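Local structure of phospho-furanose lactonase (Mycoplasma synoviae, 3OVG) at residues G264-I269 / I316-V321. The protein catalyses the zinc-dependent hydrolysis of 1,4-lactones, notably D-xylono-1,4-lactone 5-phosphate and L-arabino-1,4-lactone 5-phosphate. Numbering follows the deposited sequence.
Sequences GLQKHI and IFDILV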
ATOM      1  N   GLY A 264     -34.140 -33.125  -1.490  1.00 18.41           N
ATOM      2  CA  GLY A 264     -34.676 -33.565  -2.770  1.00 19.20           C
ATOM      3  C   GLY A 264     -34.260 -32.658  -3.909  1.00 17.64           C
ATOM      4  O   GLY A 264     -34.861 -32.651  -4.974  1.00 15.48           O
ATOM      5  N   LEU A 265     -33.173 -31.935  -3.691  1.00 18.30           N
ATOM      6  CA  LEU A 265     -32.744 -30.926  -4.650  1.00 17.78           C
ATOM      7  C   LEU A 265     -31.527 -31.356  -5.475  1.00 17.79           C
ATOM      8  O   LEU A 265     -30.843 -30.503  -6.087  1.00 19.97           O
ATOM      9  CB  LEU A 265     -32.472 -29.610  -3.885  1.00 19.27           C
ATOM     10  CG  LEU A 265     -33.642 -29.030  -3.049  1.00 19.97           C
ATOM     11  CD1 LEU A 265     -33.310 -27.629  -2.474  1.00 16.55           C
ATOM     12  CD2 LEU A 265     -34.921 -28.935  -3.907  1.00 18.27           C
ATOM     13  N   GLN A 266     -31.238 -32.654  -5.515  1.00 16.10           N
ATOM     14  CA  GLN A 266     -30.018 -33.113  -6.191  1.00 18.32           C
ATOM     15  C   GLN A 266     -29.928 -32.794  -7.696  1.00 17.95           C
ATOM     16  O   GLN A 266     -28.836 -32.796  -8.276  1.00 18.55           O
ATOM     17  CB  GLN A 266     -29.821 -34.613  -6.019  1.00 18.68           C
ATOM     18  CG  GLN A 266     -30.827 -35.466  -6.799  1.00 18.11           C
ATOM     19  CD  GLN A 266     -30.781 -36.891  -6.326  1.00 21.97           C
ATOM     20  OE1 GLN A 266     -31.076 -37.165  -5.159  1.00 22.08           O
ATOM     21  NE2 GLN A 266     -30.352 -37.808  -7.205  1.00 21.91           N
ATOM     22  N   LYS A 267     -31.052 -32.544  -8.341  1.00 16.15           N
ATOM     23  CA  LYS A 267     -31.008 -32.172  -9.759  1.00 16.02           C
ATOM     24  C   LYS A 267     -30.596 -30.708 -10.010  1.00 17.80           C
ATOM     25  O   LYS A 267     -30.458 -30.298 -11.164  1.00 19.67           O
ATOM     26  CB  LYS A 267     -32.367 -32.420 -10.405  1.00 20.98           C
ATOM     27  CG  LYS A 267     -32.844 -33.885 -10.364  1.00 25.42           C
ATOM     28  CD  LYS A 267     -32.310 -34.694 -11.543  1.00 23.24           C
ATOM     29  CE  LYS A 267     -32.799 -36.153 -11.468  1.00 27.26           C
ATOM     30  NZ  LYS A 267     -32.145 -36.952 -12.548  1.00 30.50           N
ATOM     31  N   HIS A 268     -30.392 -29.938  -8.941  1.00 15.37           N
ATOM     32  CA  HIS A 268     -30.092 -28.507  -9.037  1.00 16.77           C
ATOM     33  C   HIS A 268     -28.690 -28.114  -8.597  1.00 16.86           C
ATOM     34  O   HIS A 268     -28.462 -26.972  -8.206  1.00 14.39           O
ATOM     35  CB  HIS A 268     -31.134 -27.731  -8.257  1.00 15.65           C
ATOM     36  CG  HIS A 268     -32.484 -27.857  -8.861  1.00 17.56           C
ATOM     37  ND1 HIS A 268     -32.989 -26.929  -9.747  1.00 17.83           N
ATOM     38  CD2 HIS A 268     -33.408 -28.846  -8.774  1.00 15.81           C
ATOM     39  CE1 HIS A 268     -34.183 -27.327 -10.155  1.00 19.90           C
ATOM     40  NE2 HIS A 268     -34.461 -28.484  -9.576  1.00 16.58           N
ATOM     41  N   ILE A 269     -27.755 -29.051  -8.730  1.00 14.96           N
ATOM     42  CA  ILE A 269     -26.407 -28.875  -8.244  1.00 14.06           C
ATOM     43  C   ILE A 269     -25.401 -29.313  -9.302  1.00 16.72           C
ATOM     44  O   ILE A 269     -25.461 -30.440  -9.808  1.00 16.40           O
ATOM     45  CB  ILE A 269     -26.183 -29.735  -6.996  1.00 14.75           C
ATOM     46  CG1 ILE A 269     -27.213 -29.382  -5.920  1.00 15.54           C
ATOM     47  CG2 ILE A 269     -24.734 -29.589  -6.483  1.00 13.51           C
ATOM     48  CD1 ILE A 269     -27.067 -30.221  -4.638  1.00 14.40           C
ATOM     49  N   ILE A 316     -24.524 -38.053  -6.889  1.00 17.45           N
ATOM     50  CA  ILE A 316     -23.243 -37.688  -7.467  1.00 19.87           C
ATOM     51  C   ILE A 316     -23.304 -37.762  -8.992  1.00 20.24           C
ATOM     52  O   ILE A 316     -22.797 -36.858  -9.677  1.00 18.79           O
ATOM     53  CB  ILE A 316     -22.071 -38.531  -6.888  1.00 18.12           C
ATOM     54  CG1 ILE A 316     -21.855 -38.175  -5.409  1.00 17.98           C
ATOM     55  CG2 ILE A 316     -20.795 -38.271  -7.681  1.00 20.80           C
ATOM     56  CD1 ILE A 316     -20.662 -38.888  -4.770  1.00 21.47           C
ATOM     57  N   PHE A 317     -23.957 -38.817  -9.517  1.00 19.96           N
ATOM     58  CA  PHE A 317     -24.153 -38.969 -10.963  1.00 20.30           C
ATOM     59  C   PHE A 317     -24.941 -37.800 -11.582  1.00 19.41           C
ATOM     60  O   PHE A 317     -24.577 -37.303 -12.655  1.00 19.29           O
ATOM     61  CB  PHE A 317     -24.842 -40.308 -11.339  1.00 21.54           C
ATOM     62  CG  PHE A 317     -24.746 -40.637 -12.816  1.00 18.93           C
ATOM     63  CD1 PHE A 317     -23.586 -41.178 -13.343  1.00 22.42           C
ATOM     64  CD2 PHE A 317     -25.790 -40.362 -13.673  1.00 21.53           C
ATOM     65  CE1 PHE A 317     -23.481 -41.474 -14.707  1.00 24.26           C
ATOM     66  CE2 PHE A 317     -25.696 -40.634 -15.046  1.00 21.55           C
ATOM     67  CZ  PHE A 317     -24.534 -41.205 -15.556  1.00 25.91           C
ATOM     68  N   ASP A 318     -26.038 -37.417 -10.936  1.00 16.98           N
ATOM     69  CA  ASP A 318     -26.796 -36.259 -11.365  1.00 17.48           C
ATOM     70  C   ASP A 318     -25.908 -35.026 -11.348  1.00 16.22           C
ATOM     71  O   ASP A 318     -25.889 -34.267 -12.320  1.00 17.37           O
ATOM     72  CB  ASP A 318     -27.996 -36.005 -10.461  1.00 18.94           C
ATOM     73  CG  ASP A 318     -29.123 -36.999 -10.693  1.00 20.76           C
ATOM     74  OD1 ASP A 318     -29.178 -37.630 -11.768  1.00 18.91           O
ATOM     75  OD2 ASP A 318     -29.964 -37.109  -9.800  1.00 22.36           O
ATOM     76  N   ILE A 319     -25.170 -34.834 -10.261  1.00 16.19           N
ATOM     77  CA  ILE A 319     -24.313 -33.657 -10.133  1.00 16.93           C
ATOM     78  C   ILE A 319     -23.242 -33.522 -11.240  1.00 17.34           C
ATOM     79  O   ILE A 319     -23.005 -32.434 -11.762  1.00 16.42           O
ATOM     80  CB  ILE A 319     -23.644 -33.611  -8.761  1.00 17.62           C
ATOM     81  CG1 ILE A 319     -24.673 -33.265  -7.685  1.00 16.42           C
ATOM     82  CG2 ILE A 319     -22.529 -32.593  -8.769  1.00 16.29           C
ATOM     83  CD1 ILE A 319     -24.163 -33.498  -6.246  1.00 15.08           C
ATOM     84  N   LEU A 320     -22.590 -34.624 -11.586  1.00 17.64           N
ATOM     85  CA  LEU A 320     -21.492 -34.600 -12.543  1.00 16.68           C
ATOM     86  C   LEU A 320     -21.958 -34.784 -13.994  1.00 18.64           C
ATOM     87  O   LEU A 320     -21.294 -34.300 -14.909  1.00 16.50           O
ATOM     88  CB  LEU A 320     -20.441 -35.686 -12.208  1.00 15.60           C
ATOM     89  CG  LEU A 320     -19.731 -35.609 -10.844  1.00 17.03           C
ATOM     90  CD1 LEU A 320     -18.919 -36.849 -10.605  1.00 20.58           C
ATOM     91  CD2 LEU A 320     -18.832 -34.368 -10.783  1.00 16.67           C
ATOM     92  N   VAL A 321     -23.053 -35.525 -14.204  1.00 18.91           N
ATOM     93  CA  VAL A 321     -23.432 -35.974 -15.560  1.00 18.63           C
ATOM     94  C   VAL A 321     -24.804 -35.518 -16.014  1.00 17.22           C
ATOM     95  O   VAL A 321     -24.925 -34.851 -17.035  1.00 17.53           O
ATOM     96  CB  VAL A 321     -23.364 -37.507 -15.677  1.00 20.07           C
ATOM     97  CG1 VAL A 321     -23.656 -37.957 -17.103  1.00 17.79           C
ATOM     98  CG2 VAL A 321     -22.009 -37.974 -15.254  1.00 17.71           C
TER
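Asp318 divides its carboxylate between two donors from the loop facing its helix. OD2 takes the side-chain amide of Gln266, with NE2 of Gln266 2.7 Å from OD2 of Asp318 and the N-H...O path nearly straight at 172°. The bond lies almost in the amide plane but meets OD2 on its anti side, tilted out of the carboxylate plane; the two planes stand 58° apart. Lys267 brings the other donor: its NZ sits 3.1 Å from OD1 of Asp318, a salt bridge made from above the carboxylate plane. The lysine CB points off the helix; a bend at chi2 (-86°) turns the chain back, and CE of Lys267 passes 3.4 Å from OD2 of Asp318. OD1 also accepts a bond from Asn322 ND2, one turn on, so this buried carboxylate is held at both oxygens, and the nearby ammonium probably helps keep it ionised.

In this TIM-barrel member of the phosphotriesterase family, the loop joins helix 250-262 to barrel strand 269-271, and helix 313-327 packs alongside. As the strand begins, the polar contact gives way to an apolar one: CG2 of Ile269 meets CG1 of Ile319 at 3.9 Å, the Ile319 side chain lying about 12 Å from that of the zinc ligand His26. The carbonyl O of Ile269 receives a CA-H...O contact from Ile319, with CA 3.4 Å from that oxygen. Within the loop, His268 N closes a turn onto Leu265 O at 2.9 Å, while ND1 of His268 is hydrogen-bonded to Val235 O. The carbonyl of Lys267 is taken by Arg326 NH2, a further polar tie from the loop to helix 313-327.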